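Local coordinates for protein STING-associated CdnE c-di-GMP synthase (Flavobacteriaceae, PDB 6WT8) that synthesises the cyclic dinucleotide c-di-GMP, probably from GTP, as a STING-associated CD-NTase of a bacterial CBASS anti-phage defence system, at residues 179-184 with 223-228. Numbering follows the deposited sequence.
Sequences EKENSI and NKKTGK
A first torsion of -178° swings the Asn223 amide away from the backbone N, while CG of Glu181 lies opposite its carbonyl carbon, and the amide and the carboxylate meet with their planes nearly perpendicular. Asn223 ND2 gives a weak hydrogen bond to Glu181 OE2 at 3.4 Å and a firmer one, 2.9 Å, to a water that also accepts from Asn182 ND2. The other end of the amide turns to its own chain: Asn223 OD1 accepts from Thr226 N at 2.9 Å, the donor lying well above the carbonyl plane, in an Asx motif that shapes the turn. A backbone hydrogen bond from Lys224 N to Glu181 O, 2.8 Å long, joins the two segments directly. Lys225, bent at its last two torsions, lays CE against Glu181 CG at 3.3 Å, while its NZ stays 4.6 Å from Glu181 OE2, a distance at which attraction is probably only long-range. Replacing the Asn223 amide with the methyl of an alanine would probably leave Thr226 N without its side-chain acceptor and cost the water the N-H donated by Asn223 ND2. Asn182 OD1 packs on Asn223 CB at 3.4 Å and accepts a hydrogen bond from Asn230 ND2. This surface contact joins the hairpin loop between strands 176-177 and 184-189 to the turn following strand 218-221, beside helix 154-172, where Lys224 forms a salt bridge with Glu166.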
loop_
_atom_site.group_PDB
_atom_site.type_symbol
_atom_site.label_atom_id
_atom_site.label_comp_id
_atom_site.label_asym_id
_atom_site.label_seq_id
_atom_site.Cartn_x
_atom_site.Cartn_y
_atom_site.Cartn_z
ATOM N N GLU A 179 8.291 -13.061 -19.675
ATOM C CA GLU A 179 9.146 -14.049 -19.020
ATOM C C GLU A 179 9.120 -14.020 -17.495
ATOM O O GLU A 179 9.738 -14.901 -16.881
ATOM C CB GLU A 179 10.598 -13.899 -19.518
ATOM C CG GLU A 179 10.733 -14.243 -20.992
ATOM C CD GLU A 179 10.155 -15.624 -21.316
ATOM O OE1 GLU A 179 10.303 -16.542 -20.478
ATOM O OE2 GLU A 179 9.541 -15.804 -22.397
ATOM N N LYS A 180 8.443 -13.062 -16.860
ATOM C CA LYS A 180 8.422 -13.010 -15.391
ATOM C C LYS A 180 7.409 -14.005 -14.847
ATOM O O LYS A 180 6.408 -14.305 -15.496
ATOM C CB LYS A 180 8.098 -11.616 -14.844
ATOM C CG LYS A 180 9.021 -10.521 -15.386
ATOM C CD LYS A 180 8.990 -9.275 -14.481
ATOM C CE LYS A 180 7.716 -8.485 -14.583
ATOM N NZ LYS A 180 7.808 -7.162 -13.861
ATOM N N GLU A 181 7.685 -14.511 -13.639
ATOM C CA GLU A 181 6.907 -15.621 -13.089
ATOM C C GLU A 181 5.514 -15.161 -12.718
ATOM O O GLU A 181 4.539 -15.899 -12.927
ATOM C CB GLU A 181 7.532 -16.176 -11.813
ATOM C CG GLU A 181 8.938 -16.636 -11.826
ATOM C CD GLU A 181 9.297 -17.073 -10.430
ATOM O OE1 GLU A 181 9.224 -16.220 -9.506
ATOM O OE2 GLU A 181 9.559 -18.274 -10.247
ATOM N N ASN A 182 5.414 -14.005 -12.072
ATOM C CA ASN A 182 4.188 -13.613 -11.399
ATOM C C ASN A 182 3.478 -12.450 -12.076
ATOM O O ASN A 182 2.423 -12.032 -11.602
ATOM C CB ASN A 182 4.486 -13.258 -9.930
ATOM C CG ASN A 182 4.822 -14.473 -9.089
ATOM O OD1 ASN A 182 4.163 -15.517 -9.151
ATOM N ND2 ASN A 182 5.882 -14.352 -8.301
ATOM N N SER A 183 3.995 -11.924 -13.183
ATOM C CA SER A 183 3.231 -10.884 -13.896
ATOM C C SER A 183 3.700 -10.831 -15.345
ATOM O O SER A 183 4.770 -11.343 -15.704
ATOM C CB SER A 183 3.359 -9.478 -13.242
ATOM O OG SER A 183 4.725 -9.051 -13.370
ATOM N N ILE A 184 2.904 -10.138 -16.155
ATOM C CA ILE A 184 3.261 -9.714 -17.508
ATOM C C ILE A 184 3.537 -8.212 -17.479
ATOM O O ILE A 184 2.727 -7.463 -16.945
ATOM C CB ILE A 184 2.121 -10.031 -18.489
ATOM C CG1 ILE A 184 1.848 -11.547 -18.556
ATOM C CG2 ILE A 184 2.494 -9.527 -19.925
ATOM C CD1 ILE A 184 0.434 -11.831 -19.165
ATOM N N ASN A 223 1.740 -18.330 -10.447
ATOM C CA ASN A 223 3.137 -18.318 -10.845
ATOM C C ASN A 223 3.311 -19.182 -12.085
ATOM O O ASN A 223 3.059 -20.384 -12.049
ATOM C CB ASN A 223 3.997 -18.866 -9.708
ATOM C CG ASN A 223 5.498 -18.841 -10.050
ATOM O OD1 ASN A 223 5.910 -19.318 -11.089
ATOM N ND2 ASN A 223 6.295 -18.238 -9.160
ATOM N N LYS A 224 3.720 -18.569 -13.197
ATOM C CA LYS A 224 3.769 -19.287 -14.483
ATOM C C LYS A 224 4.858 -20.351 -14.515
ATOM O O LYS A 224 4.685 -21.384 -15.157
ATOM C CB LYS A 224 4.027 -18.269 -15.596
ATOM C CG LYS A 224 4.245 -18.856 -16.963
ATOM C CD LYS A 224 4.604 -17.785 -17.959
ATOM C CE LYS A 224 4.753 -18.357 -19.377
ATOM N NZ LYS A 224 5.452 -17.305 -20.169
ATOM N N LYS A 225 5.941 -20.114 -13.795
ATOM C CA LYS A 225 7.088 -21.020 -13.814
ATOM C C LYS A 225 6.793 -22.274 -13.008
ATOM O O LYS A 225 7.082 -23.384 -13.457
ATOM C CB LYS A 225 8.331 -20.302 -13.274
ATOM C CG LYS A 225 9.643 -20.904 -13.784
ATOM C CD LYS A 225 10.879 -20.329 -13.079
ATOM C CE LYS A 225 11.015 -18.808 -13.219
ATOM N NZ LYS A 225 11.092 -18.276 -14.619
ATOM N N THR A 226 6.262 -22.114 -11.794
ATOM C CA THR A 226 5.963 -23.272 -10.953
ATOM C C THR A 226 4.627 -23.908 -11.297
ATOM O O THR A 226 4.415 -25.084 -10.965
ATOM C CB THR A 226 5.953 -22.868 -9.484
ATOM O OG1 THR A 226 4.835 -22.022 -9.239
ATOM C CG2 THR A 226 7.208 -22.070 -9.132
ATOM N N GLY A 227 3.703 -23.157 -11.918
ATOM C CA GLY A 227 2.394 -23.709 -12.149
ATOM C C GLY A 227 1.528 -23.757 -10.911
ATOM O O GLY A 227 0.524 -24.469 -10.921
ATOM N N LYS A 228 1.905 -23.061 -9.854
ATOM C CA LYS A 228 1.175 -23.095 -8.587
ATOM C C LYS A 228 0.681 -21.696 -8.237
ATOM O O LYS A 228 1.169 -20.697 -8.765
ATOM C CB LYS A 228 2.068 -23.635 -7.482
ATOM C CG LYS A 228 2.534 -25.039 -7.758
ATOM C CD LYS A 228 3.508 -25.456 -6.681
ATOM C CE LYS A 228 3.723 -26.993 -6.659
ATOM N NZ LYS A 228 4.329 -27.534 -7.899
HETATM O O HOH W 1 5.978 -16.867 -6.571
#